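Local structure of glycoside Hydrolase (Bacteroides plebeius, 5T3B) at residues Asn84-Tyr89 and Ser184-Gln189; Ser157-His162 and Asp467-Val472; Thr383-Thr388 and Ala429-Gly434; Gln413-Ala418 and Thr459-Tyr464. The protein belongs to glycoside hydrolase family 50 and probably hydrolyses glycosidic bonds in a polysaccharide, as its agarase relatives do. One frame throughout, in Å; residues are numbered along the deposited sequence. Where two conformers were deposited one is given.

Contact 1: residues Asn84-Tyr89 and Ser184-Gln189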
loop_
_atom_site.group_PDB
_atom_site.type_symbol
_atom_site.label_atom_id
_atom_site.label_comp_id
_atom_site.label_asym_id
_atom_site.label_seq_id
_atom_site.Cartn_x
_atom_site.Cartn_y
_atom_site.Cartn_z
ATOM N N ASN A 84 11.391 15.688 11.254
ATOM C CA ASN A 84 12.435 15.003 11.947
ATOM C C ASN A 84 13.084 13.878 11.136
ATOM O O ASN A 84 12.826 13.744 9.924
ATOM C CB ASN A 84 11.991 14.520 13.314
ATOM C CG ASN A 84 10.992 13.371 13.240
ATOM O OD1 ASN A 84 10.800 12.761 12.182
ATOM N ND2 ASN A 84 10.422 13.006 14.388
ATOM N N LYS A 85 13.964 13.088 11.755
ATOM C CA LYS A 85 14.726 12.095 11.012
ATOM C C LYS A 85 13.862 10.993 10.330
ATOM O O LYS A 85 14.329 10.330 9.425
ATOM C CB LYS A 85 15.763 11.475 11.910
ATOM C CG LYS A 85 15.208 10.570 12.957
ATOM C CD LYS A 85 16.349 10.069 13.807
ATOM C CE LYS A 85 15.830 9.166 14.830
ATOM N NZ LYS A 85 16.907 8.664 15.745
ATOM N N TYR A 86 12.637 10.844 10.861
ATOM C CA TYR A 86 11.690 9.886 10.313
ATOM C C TYR A 86 10.838 10.461 9.171
ATOM O O TYR A 86 10.108 9.728 8.522
ATOM C CB TYR A 86 10.754 9.345 11.404
ATOM C CG TYR A 86 11.473 8.621 12.545
ATOM C CD1 TYR A 86 11.953 7.372 12.375
ATOM C CD2 TYR A 86 11.642 9.238 13.780
ATOM C CE1 TYR A 86 12.551 6.705 13.457
ATOM C CE2 TYR A 86 12.280 8.599 14.826
ATOM C CZ TYR A 86 12.726 7.372 14.663
ATOM O OH TYR A 86 13.375 6.678 15.711
ATOM N N GLY A 87 10.911 11.780 8.949
ATOM C CA GLY A 87 10.013 12.439 8.059
ATOM C C GLY A 87 8.695 12.886 8.659
ATOM O O GLY A 87 7.769 13.268 7.930
ATOM N N SER A 88 8.640 12.873 9.990
ATOM C CA SER A 88 7.441 13.286 10.709
ATOM C C SER A 88 7.441 14.778 10.918
ATOM O O SER A 88 8.531 15.360 11.108
ATOM C CB SER A 88 7.435 12.631 12.083
ATOM O OG SER A 88 7.638 11.218 11.968
ATOM N N TYR A 89 6.276 15.398 10.886
ATOM C CA TYR A 89 6.215 16.822 11.106
ATOM C C TYR A 89 6.679 17.147 12.524
ATOM O O TYR A 89 6.188 16.570 13.451
ATOM C CB TYR A 89 4.832 17.350 10.838
ATOM C CG TYR A 89 4.768 18.860 10.737
ATOM C CD1 TYR A 89 5.439 19.501 9.733
ATOM C CD2 TYR A 89 4.120 19.639 11.694
ATOM C CE1 TYR A 89 5.414 20.861 9.584
ATOM C CE2 TYR A 89 4.122 21.025 11.559
ATOM C CZ TYR A 89 4.791 21.629 10.524
ATOM O OH TYR A 89 4.784 22.988 10.355
ATOM N N SER A 184 22.287 7.531 11.543
ATOM C CA SER A 184 21.502 8.437 12.332
ATOM C C SER A 184 20.218 8.863 11.639
ATOM O O SER A 184 19.306 9.332 12.320
ATOM C CB SER A 184 22.389 9.616 12.806
ATOM O OG SER A 184 22.934 10.226 11.672
ATOM N N SER A 185 20.122 8.678 10.310
ATOM C CA SER A 185 18.932 8.992 9.586
ATOM C C SER A 185 18.394 7.709 8.855
ATOM O O SER A 185 18.902 7.272 7.823
ATOM C CB SER A 185 19.179 10.076 8.578
ATOM O OG SER A 185 19.722 11.196 9.240
ATOM N N PRO A 186 17.303 7.146 9.398
ATOM C CA PRO A 186 16.855 5.865 8.878
ATOM C C PRO A 186 16.079 6.008 7.577
ATOM O O PRO A 186 15.506 7.039 7.256
ATOM C CB PRO A 186 15.877 5.336 9.950
ATOM C CG PRO A 186 15.362 6.571 10.559
ATOM C CD PRO A 186 16.495 7.574 10.536
ATOM N N LEU A 187 16.035 4.898 6.861
ATOM C CA LEU A 187 15.102 4.700 5.776
ATOM C C LEU A 187 14.154 3.599 6.298
ATOM O O LEU A 187 14.524 2.425 6.337
ATOM C CB LEU A 187 15.872 4.245 4.539
ATOM C CG LEU A 187 15.036 4.030 3.296
ATOM C CD1 LEU A 187 14.191 5.213 2.983
ATOM C CD2 LEU A 187 15.920 3.659 2.126
ATOM N N THR A 188 12.999 4.030 6.807
ATOM C CA THR A 188 12.189 3.070 7.529
ATOM C C THR A 188 11.640 2.010 6.557
ATOM O O THR A 188 11.366 2.309 5.404
ATOM C CB THR A 188 11.100 3.741 8.341
ATOM O OG1 THR A 188 10.341 4.638 7.570
ATOM C CG2 THR A 188 11.702 4.525 9.462
ATOM N N GLN A 189 11.510 0.791 7.063
ATOM C CA GLN A 189 11.159 -0.327 6.167
ATOM C C GLN A 189 9.909 -1.039 6.604
ATOM O O GLN A 189 9.630 -1.180 7.806
ATOM C CB GLN A 189 12.325 -1.265 5.919
ATOM C CG GLN A 189 12.767 -1.990 7.099
ATOM C CD GLN A 189 13.977 -2.964 6.906
ATOM O OE1 GLN A 189 14.340 -3.461 5.761
ATOM N NE2 GLN A 189 14.565 -3.256 7.951
HETATM O O HOH W 1 14.005 9.755 6.185
HETATM O O HOH W 2 19.546 7.845 14.808
HETATM O O HOH W 3 9.614 7.053 8.744
#
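A type I turn from Asn84 to Gly87 sets Lys85 and Tyr86, its two central residues, against Pro186 in the loop that leads into strand 188-190. The turn is also an Asx turn: Asn84 OD1 accepts from the backbone N of Tyr86 and of Ser88, which come from opposite faces of the amide plane, both well out of it. This holds the loop in shape while Lys85 and Tyr86 do the touching. Lys85 CG sits between its backbone N and carbonyl carbon (chi1 71°) and the chain then runs out straight, which carries CD to 3.4 Å from Ser184 O. Its CG lies 4.1 Å from Pro186 CD and also rests over the rim of one face of the Tyr86 ring. Tyr86 presents CD1 to two groups, Pro186 CG at 3.9 Å and, at the ring edge, Thr188 CG2 at 4.1 Å. Polar links between the segments run through water. One molecule accepts a hydrogen bond from Lys85 NZ (2.9 Å) and donates to Ser184 O, and another donates to Tyr86 O (2.7 Å) and joins it to Thr188 OG1. Thr188 OG1 is further bonded to Ser163 OG and His162 O, beside the parallel strand 163-165. Pro186 touches Asn180 of helix 169-182, while Asn84 ND2 and Ser88 OG are both bonded to Asp115, just after strand 111-114.

Contact 2: residues Ser157-His162 and Asp467-Val472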
loop_
_atom_site.group_PDB
_atom_site.type_symbol
_atom_site.label_atom_id
_atom_site.label_comp_id
_atom_site.label_asym_id
_atom_site.label_seq_id
_atom_site.Cartn_x
_atom_site.Cartn_y
_atom_site.Cartn_z
ATOM N N SER A 157 14.636 11.397 0.890
ATOM C CA SER A 157 14.214 12.433 1.795
ATOM C C SER A 157 14.047 13.800 1.177
ATOM O O SER A 157 13.162 14.567 1.554
ATOM C CB SER A 157 15.155 12.515 3.024
ATOM O OG SER A 157 16.388 13.053 2.659
ATOM N N GLU A 158 14.894 14.095 0.234
ATOM C CA GLU A 158 14.812 15.395 -0.456
ATOM C C GLU A 158 13.536 15.560 -1.258
ATOM O O GLU A 158 13.135 16.705 -1.532
ATOM C CB GLU A 158 16.039 15.582 -1.383
ATOM C CG GLU A 158 17.313 15.782 -0.591
ATOM C CD GLU A 158 18.581 15.595 -1.460
ATOM O OE1 GLU A 158 18.482 15.067 -2.634
ATOM O OE2 GLU A 158 19.664 15.944 -0.976
ATOM N N ILE A 159 12.925 14.434 -1.665
ATOM C CA ILE A 159 11.691 14.393 -2.440
ATOM C C ILE A 159 10.504 14.122 -1.463
ATOM O O ILE A 159 9.365 14.047 -1.881
ATOM C CB ILE A 159 11.774 13.235 -3.544
ATOM C CG1 ILE A 159 12.934 13.516 -4.540
ATOM C CG2 ILE A 159 10.441 13.034 -4.366
ATOM C CD1 ILE A 159 13.319 12.203 -5.251
ATOM N N GLY A 160 10.769 14.030 -0.165
ATOM C CA GLY A 160 9.730 13.782 0.844
ATOM C C GLY A 160 9.237 12.356 0.934
ATOM O O GLY A 160 8.136 12.142 1.460
ATOM N N PHE A 161 10.071 11.395 0.524
ATOM C CA PHE A 161 9.823 9.977 0.787
ATOM C C PHE A 161 10.754 9.540 1.911
ATOM O O PHE A 161 11.943 9.824 1.873
ATOM C CB PHE A 161 10.101 9.122 -0.460
ATOM C CG PHE A 161 9.109 9.263 -1.574
ATOM C CD1 PHE A 161 7.842 8.664 -1.507
ATOM C CD2 PHE A 161 9.405 9.977 -2.715
ATOM C CE1 PHE A 161 6.962 8.764 -2.562
ATOM C CE2 PHE A 161 8.551 10.043 -3.773
ATOM C CZ PHE A 161 7.302 9.448 -3.697
ATOM N N HIS A 162 10.209 8.697 2.799
ATOM C CA HIS A 162 10.950 8.287 4.013
ATOM C C HIS A 162 10.950 6.836 4.332
ATOM O O HIS A 162 11.625 6.404 5.247
ATOM C CB HIS A 162 10.479 9.106 5.210
ATOM C CG HIS A 162 10.671 10.592 5.038
ATOM N ND1 HIS A 162 11.858 11.218 5.347
ATOM C CD2 HIS A 162 9.879 11.556 4.500
ATOM C CE1 HIS A 162 11.742 12.498 5.060
ATOM N NE2 HIS A 162 10.575 12.726 4.502
ATOM N N ASP A 467 6.518 18.502 -4.540
ATOM C CA ASP A 467 5.622 19.575 -4.191
ATOM C C ASP A 467 4.477 19.074 -3.283
ATOM O O ASP A 467 4.081 19.739 -2.327
ATOM C CB ASP A 467 5.064 20.255 -5.446
ATOM C CG ASP A 467 6.127 21.052 -6.183
ATOM O OD1 ASP A 467 7.130 21.526 -5.560
ATOM O OD2 ASP A 467 5.872 21.228 -7.395
ATOM N N ILE A 468 3.969 17.863 -3.580
ATOM C CA ILE A 468 3.003 17.236 -2.669
ATOM C C ILE A 468 3.644 16.790 -1.349
ATOM O O ILE A 468 3.190 17.117 -0.253
ATOM C CB ILE A 468 2.282 16.043 -3.338
ATOM C CG1 ILE A 468 1.434 16.501 -4.510
ATOM C CG2 ILE A 468 1.538 15.169 -2.314
ATOM C CD1 ILE A 468 0.123 17.103 -4.074
ATOM N N ASN A 469 4.689 15.999 -1.491
ATOM C CA ASN A 469 5.231 15.276 -0.345
ATOM C C ASN A 469 5.749 16.216 0.719
ATOM O O ASN A 469 5.619 15.961 1.916
ATOM C CB ASN A 469 6.352 14.351 -0.766
ATOM C CG ASN A 469 5.863 13.197 -1.585
ATOM O OD1 ASN A 469 4.694 12.912 -1.730
ATOM N ND2 ASN A 469 6.851 12.465 -2.119
ATOM N N TRP A 470 6.336 17.337 0.279
ATOM C CA TRP A 470 6.828 18.326 1.252
ATOM C C TRP A 470 5.694 19.002 2.032
ATOM O O TRP A 470 5.913 19.559 3.092
ATOM C CB TRP A 470 7.544 19.451 0.531
ATOM C CG TRP A 470 8.821 19.113 -0.151
ATOM C CD1 TRP A 470 9.627 18.021 0.027
ATOM C CD2 TRP A 470 9.472 19.925 -1.141
ATOM N NE1 TRP A 470 10.736 18.129 -0.759
ATOM C CE2 TRP A 470 10.667 19.276 -1.504
ATOM C CE3 TRP A 470 9.129 21.138 -1.773
ATOM C CZ2 TRP A 470 11.533 19.813 -2.490
ATOM C CZ3 TRP A 470 9.966 21.637 -2.747
ATOM C CH2 TRP A 470 11.129 20.995 -3.100
ATOM N N ASN A 471 4.510 19.007 1.441
ATOM C CA ASN A 471 3.372 19.811 1.886
ATOM C C ASN A 471 2.219 18.999 2.496
ATOM O O ASN A 471 1.183 19.580 2.822
ATOM C CB ASN A 471 2.872 20.712 0.731
ATOM C CG ASN A 471 3.851 21.791 0.455
ATOM O OD1 ASN A 471 4.671 21.757 -0.510
ATOM N ND2 ASN A 471 3.919 22.686 1.362
ATOM N N VAL A 472 2.384 17.679 2.660
ATOM C CA VAL A 472 1.272 16.897 3.122
ATOM C C VAL A 472 0.658 17.409 4.429
ATOM O O VAL A 472 -0.566 17.362 4.618
ATOM C CB VAL A 472 1.547 15.381 3.211
ATOM C CG1 VAL A 472 1.772 14.793 1.839
ATOM C CG2 VAL A 472 2.729 15.079 4.148
#
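Asn469 and Trp470, consecutive residues of the segment 467-472, share nearly the same first torsion (chi1 -69° and -67°), with CG set beside the backbone N, and each sends an N-H to a carbonyl at the end of helix 145-158. Trp470 NE1 donates to Glu158 O at 2.9 Å; the oxygen lies in the indole plane, although the donor stands well above the plane of the carbonyl. Asn469 ND2 donates to Ile159 O at 3.0 Å, with the acceptor close to the amide plane and an N-H...O angle of 155°. The same nitrogen sits 3.3 Å above the plane of the Phe161 ring, so the amide stands nearly upright on the ring, its nitrogen over the centre of one face. The other end of that amide is held too, because Asn469 OD1 is bonded to Tyr419 OH of helix 412-427. Backbones come close where Gly160 faces Asn469: their CA atoms are 4.9 Å apart, and Asn469 CB lies 3.6 Å from Gly160 O. Trp470 also stacks on Tyr79, which bonds His162 NE2 through its hydroxyl. Gly160, at positive phi, closes helix 145-158 in a Schellman motif. Carbonyls in the last turn of a helix lack the usual partners further along the chain; here the result is a Schellman helix end whose Glu158 and Ile159 carbonyls are bonded by side chains distant in sequence.

Contact 3: residues Thr383-Thr388 and Ala429-Gly434; sequences TPFMVT and AKNCVG
Phe385 CB leaves its strand on the face of the sheet that also carries the Cys432 side chain, and CG stands between the backbone N and the carbonyl carbon (chi1 73°), which brings the ring against segment 429-434. CG itself is only loosely near Asn431 O, but CD1 comes to 3.4 Å from that oxygen. Next, CE1 meets Asn431 ND2 at 3.4 Å, with the Asn431 CG at the ring edge and the amide plane turned 73° from the ring. At the tip, CZ lies 3.6 Å from Cys432 CB, which makes a CH-pi contact over one face, toward the rim. CE2 lies 3.9 Å from Cys432 SG, an oblique sulfur-aromatic contact. The Asn431 amide is fixed by Met373 O and by a water shared with Thr383 O, and Trp376 meets the Phe385 ring edge-to-face. The backbones pair as well: Phe385 N to Asn431 O (2.8 Å), Val433 N to Phe385 O (2.9 Å) and Val387 N to Gly434 O (3.0 Å). Pro384 CB packs on Val433 CG1. Such a buried, parallel start to strands 385-394 and 432-437, with helix 412-427 between them in sequence, is consistent with the (beta/alpha)8 barrel of family 50 enzymes.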
loop_
_atom_site.group_PDB
_atom_site.type_symbol
_atom_site.label_atom_id
_atom_site.label_comp_id
_atom_site.label_asym_id
_atom_site.label_seq_id
_atom_site.Cartn_x
_atom_site.Cartn_y
_atom_site.Cartn_z
ATOM N N THR A 383 -10.381 1.965 11.874
ATOM C CA THR A 383 -8.989 1.569 11.602
ATOM C C THR A 383 -8.612 2.157 10.263
ATOM O O THR A 383 -9.377 2.065 9.333
ATOM C CB THR A 383 -8.889 0.041 11.568
ATOM O OG1 THR A 383 -9.246 -0.447 12.865
ATOM C CG2 THR A 383 -7.494 -0.413 11.173
ATOM N N PRO A 384 -7.446 2.793 10.180
ATOM C CA PRO A 384 -7.060 3.465 8.909
ATOM C C PRO A 384 -6.572 2.484 7.870
ATOM O O PRO A 384 -6.279 1.303 8.148
ATOM C CB PRO A 384 -5.976 4.423 9.323
ATOM C CG PRO A 384 -5.289 3.640 10.470
ATOM C CD PRO A 384 -6.450 3.043 11.222
ATOM N N PHE A 385 -6.468 3.029 6.658
ATOM C CA PHE A 385 -5.857 2.315 5.546
ATOM C C PHE A 385 -4.653 3.115 5.027
ATOM O O PHE A 385 -4.486 4.306 5.319
ATOM C CB PHE A 385 -6.864 2.035 4.410
ATOM C CG PHE A 385 -7.251 3.214 3.594
ATOM C CD1 PHE A 385 -8.236 4.069 3.984
ATOM C CD2 PHE A 385 -6.634 3.438 2.380
ATOM C CE1 PHE A 385 -8.632 5.137 3.232
ATOM C CE2 PHE A 385 -7.022 4.515 1.564
ATOM C CZ PHE A 385 -8.024 5.385 1.996
ATOM N N MET A 386 -3.843 2.404 4.239
ATOM C CA MET A 386 -2.751 3.018 3.494
ATOM C C MET A 386 -2.821 2.475 2.068
ATOM O O MET A 386 -3.187 1.310 1.890
ATOM C CB MET A 386 -1.387 2.737 4.093
ATOM C CG MET A 386 -0.990 1.310 4.156
ATOM S SD MET A 386 0.546 0.968 5.036
ATOM C CE MET A 386 1.666 1.807 4.003
ATOM N N VAL A 387 -2.419 3.269 1.109
ATOM C CA VAL A 387 -2.335 2.830 -0.290
ATOM C C VAL A 387 -0.942 2.312 -0.493
ATOM O O VAL A 387 0.037 3.065 -0.471
ATOM C CB VAL A 387 -2.733 3.930 -1.239
ATOM C CG1 VAL A 387 -2.434 3.476 -2.686
ATOM C CG2 VAL A 387 -4.186 4.292 -1.048
ATOM N N THR A 388 -0.827 1.029 -0.719
ATOM C CA THR A 388 0.475 0.384 -0.830
ATOM C C THR A 388 1.019 0.339 -2.242
ATOM O O THR A 388 2.214 0.041 -2.412
ATOM C CB THR A 388 0.449 -1.015 -0.200
ATOM O OG1 THR A 388 -0.823 -1.646 -0.427
ATOM C CG2 THR A 388 0.670 -0.935 1.295
ATOM N N ALA A 429 -8.954 11.936 2.576
ATOM C CA ALA A 429 -9.469 10.824 3.353
ATOM C C ALA A 429 -8.811 10.820 4.727
ATOM O O ALA A 429 -7.622 10.456 4.862
ATOM C CB ALA A 429 -9.235 9.484 2.647
ATOM N N LYS A 430 -9.567 11.150 5.765
ATOM C CA LYS A 430 -9.031 11.239 7.116
ATOM C C LYS A 430 -8.631 9.894 7.693
ATOM O O LYS A 430 -7.866 9.831 8.664
ATOM C CB LYS A 430 -10.047 11.888 8.024
ATOM C CG LYS A 430 -10.335 13.340 7.721
ATOM C CD LYS A 430 -11.146 13.994 8.846
ATOM C CE LYS A 430 -12.046 15.119 8.371
ATOM N NZ LYS A 430 -12.798 15.515 9.566
ATOM N N ASN A 431 -9.133 8.822 7.069
ATOM C CA ASN A 431 -8.760 7.478 7.418
ATOM C C ASN A 431 -7.598 6.896 6.614
ATOM O O ASN A 431 -7.252 5.725 6.826
ATOM C CB ASN A 431 -9.960 6.496 7.335
ATOM C CG ASN A 431 -10.630 6.493 5.993
ATOM O OD1 ASN A 431 -10.835 7.541 5.356
ATOM N ND2 ASN A 431 -11.104 5.317 5.609
ATOM N N CYS A 432 -6.971 7.710 5.756
ATOM C CA CYS A 432 -5.774 7.248 5.039
ATOM C C CYS A 432 -4.538 7.820 5.715
ATOM O O CYS A 432 -4.479 9.050 5.872
ATOM C CB CYS A 432 -5.844 7.716 3.588
ATOM S SG CYS A 432 -4.383 7.249 2.623
ATOM N N VAL A 433 -3.612 6.957 6.111
ATOM C CA VAL A 433 -2.417 7.400 6.787
ATOM C C VAL A 433 -1.196 7.564 5.847
ATOM O O VAL A 433 -0.147 7.945 6.325
ATOM C CB VAL A 433 -2.025 6.453 7.938
ATOM C CG1 VAL A 433 -3.022 6.581 9.063
ATOM C CG2 VAL A 433 -1.849 5.019 7.516
ATOM N N GLY A 434 -1.408 7.369 4.522
ATOM C CA GLY A 434 -0.451 7.670 3.524
ATOM C C GLY A 434 -0.387 6.593 2.456
ATOM O O GLY A 434 -1.335 5.822 2.226
HETATM O O HOH W 4 -10.609 2.798 6.991
#

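Contact 4: residues Gln413-Ala418 and Thr459-Tyr464; sequences QNRGFA and TSLTKY
Gln413 is fully stretched, with chi1 174° and chi2 176°, and reaches obliquely across to Tyr464, far enough for NE2 to donate to the tyrosine OH at 2.9 Å. The bond is nearly straight, and the hydroxyl oxygen lies in the amide plane. Tyr464, with CG beside its own backbone N, lays its ring across Gly416: CB is 3.6 Å from Gly416 CA, an approach the bare glycine permits. The ring is covered on both sides. Lys463 CD sits over the centre of one face, and Phe417 turns its edge to the other, a T-shaped pair with centroids 5.1 Å apart and CE1 of each ring 3.7 Å from the other. One turn earlier, Leu461 uses both branches: CD1 rests 3.6 Å from Gly416 N, while CD2 lies over a face of the Arg415 guanidinium, 3.4 Å from NH1. Arg415 bends at chi3, and its NE bonds Thr392 O and its NH1 Gly449 O, while Tyr458 adds a cation-pi contact. The axes of segments 413-418 and 459-464 approach to 7.5 Å at 24°, running roughly parallel. Phe417 also packs on Ile43 and Val45 of strand 39-48, and Arg415 on Val409 of strand 407-409.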
loop_
_atom_site.group_PDB
_atom_site.type_symbol
_atom_site.label_atom_id
_atom_site.label_comp_id
_atom_site.label_asym_id
_atom_site.label_seq_id
_atom_site.Cartn_x
_atom_site.Cartn_y
_atom_site.Cartn_z
ATOM N N GLN A 413 5.940 14.636 -17.068
ATOM C CA GLN A 413 5.186 15.719 -16.438
ATOM C C GLN A 413 3.769 15.229 -16.098
ATOM O O GLN A 413 3.282 15.522 -15.017
ATOM C CB GLN A 413 5.124 16.969 -17.311
ATOM C CG GLN A 413 4.236 18.037 -16.757
ATOM C CD GLN A 413 4.275 19.296 -17.579
ATOM O OE1 GLN A 413 4.030 19.274 -18.783
ATOM N NE2 GLN A 413 4.564 20.373 -16.919
ATOM N N ASN A 414 3.135 14.504 -16.996
ATOM C CA ASN A 414 1.785 14.031 -16.742
ATOM C C ASN A 414 1.780 12.923 -15.692
ATOM O O ASN A 414 0.752 12.782 -14.992
ATOM C CB ASN A 414 1.077 13.667 -18.044
ATOM C CG ASN A 414 0.585 14.920 -18.775
ATOM O OD1 ASN A 414 -0.486 15.433 -18.463
ATOM N ND2 ASN A 414 1.338 15.398 -19.678
ATOM N N ARG A 415 2.847 12.130 -15.565
ATOM C CA ARG A 415 2.950 11.244 -14.439
ATOM C C ARG A 415 2.923 12.058 -13.152
ATOM O O ARG A 415 2.350 11.624 -12.126
ATOM C CB ARG A 415 4.197 10.345 -14.491
ATOM C CG ARG A 415 4.292 9.396 -15.661
ATOM C CD ARG A 415 5.609 8.658 -15.632
ATOM N NE ARG A 415 5.594 7.580 -14.664
ATOM C CZ ARG A 415 6.701 7.051 -14.121
ATOM N NH1 ARG A 415 7.918 7.569 -14.254
ATOM N NH2 ARG A 415 6.563 5.967 -13.388
ATOM N N GLY A 416 3.608 13.169 -13.170
ATOM C CA GLY A 416 3.615 14.077 -12.013
ATOM C C GLY A 416 2.237 14.620 -11.711
ATOM O O GLY A 416 1.807 14.669 -10.545
ATOM N N PHE A 417 1.522 15.065 -12.759
ATOM C CA PHE A 417 0.153 15.517 -12.578
ATOM C C PHE A 417 -0.747 14.421 -12.011
ATOM O O PHE A 417 -1.570 14.671 -11.096
ATOM C CB PHE A 417 -0.447 16.036 -13.867
ATOM C CG PHE A 417 0.220 17.270 -14.488
ATOM C CD1 PHE A 417 0.996 18.154 -13.781
ATOM C CD2 PHE A 417 0.015 17.527 -15.829
ATOM C CE1 PHE A 417 1.553 19.285 -14.355
ATOM C CE2 PHE A 417 0.542 18.669 -16.431
ATOM C CZ PHE A 417 1.325 19.533 -15.700
ATOM N N ALA A 418 -0.604 13.191 -12.522
ATOM C CA ALA A 418 -1.389 12.073 -12.010
ATOM C C ALA A 418 -1.040 11.789 -10.546
ATOM O O ALA A 418 -1.919 11.431 -9.769
ATOM C CB ALA A 418 -1.158 10.859 -12.840
ATOM N N THR A 459 13.229 13.305 -13.310
ATOM C CA THR A 459 13.194 14.553 -12.565
ATOM C C THR A 459 11.888 15.324 -12.711
ATOM O O THR A 459 11.490 16.036 -11.787
ATOM C CB THR A 459 14.424 15.385 -12.879
ATOM O OG1 THR A 459 14.390 15.718 -14.190
ATOM C CG2 THR A 459 15.613 14.699 -12.715
ATOM N N SER A 460 11.238 15.224 -13.866
ATOM C CA SER A 460 9.956 15.857 -14.038
ATOM C C SER A 460 8.890 15.289 -13.128
ATOM O O SER A 460 8.051 16.042 -12.618
ATOM C CB SER A 460 9.527 15.794 -15.517
ATOM O OG SER A 460 10.279 16.636 -16.384
ATOM N N LEU A 461 8.914 13.979 -12.915
ATOM C CA LEU A 461 8.048 13.336 -11.978
ATOM C C LEU A 461 8.419 13.730 -10.530
ATOM O O LEU A 461 7.521 14.063 -9.718
ATOM C CB LEU A 461 8.095 11.847 -12.197
ATOM C CG LEU A 461 7.370 10.996 -11.138
ATOM C CD1 LEU A 461 5.877 11.347 -11.040
ATOM C CD2 LEU A 461 7.514 9.496 -11.440
ATOM N N THR A 462 9.692 13.643 -10.180
ATOM C CA THR A 462 10.073 13.882 -8.798
ATOM C C THR A 462 9.804 15.337 -8.381
ATOM O O THR A 462 9.544 15.592 -7.188
ATOM C CB THR A 462 11.487 13.464 -8.506
ATOM O OG1 THR A 462 12.395 14.250 -9.244
ATOM C CG2 THR A 462 11.704 12.035 -8.722
ATOM N N LYS A 463 9.830 16.276 -9.306
ATOM C CA LYS A 463 9.473 17.653 -8.987
ATOM C C LYS A 463 8.057 17.717 -8.480
ATOM O O LYS A 463 7.778 18.319 -7.419
ATOM C CB LYS A 463 9.650 18.515 -10.231
ATOM C CG LYS A 463 9.270 20.028 -10.079
ATOM C CD LYS A 463 7.774 20.252 -10.311
ATOM C CE LYS A 463 7.361 21.706 -10.441
ATOM N NZ LYS A 463 7.638 22.431 -9.201
ATOM N N TYR A 464 7.129 17.124 -9.240
ATOM C CA TYR A 464 5.717 17.176 -8.822
ATOM C C TYR A 464 5.459 16.346 -7.546
ATOM O O TYR A 464 4.596 16.718 -6.728
ATOM C CB TYR A 464 4.779 16.735 -9.955
ATOM C CG TYR A 464 4.807 17.749 -11.090
ATOM C CD1 TYR A 464 4.233 18.989 -10.963
ATOM C CD2 TYR A 464 5.522 17.523 -12.243
ATOM C CE1 TYR A 464 4.314 19.924 -11.943
ATOM C CE2 TYR A 464 5.668 18.457 -13.211
ATOM C CZ TYR A 464 5.034 19.663 -13.073
ATOM O OH TYR A 464 5.111 20.614 -14.095
#

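Contacts 1, 2 and 4 form a chain of neighbours. The centres of contacts 1 and 2 are about 12 Å apart, and His162 touches the segments of contact 1, while contacts 2 and 4, about 13 Å apart, share helix 459-469 and meet at Ile159 and Thr462. Contact 3 lies deeper, its centre about 9 Å from that of the chain, and touches none of the others. Along the sequence, contacts 1 and 2 interlace, as do contacts 3 and 4, and both of the latter fall inside the loop closed by contact 2. The late helix 459-469 thus joins helix 412-427 to the early helix 145-158, tying the last part of the probable barrel to its first.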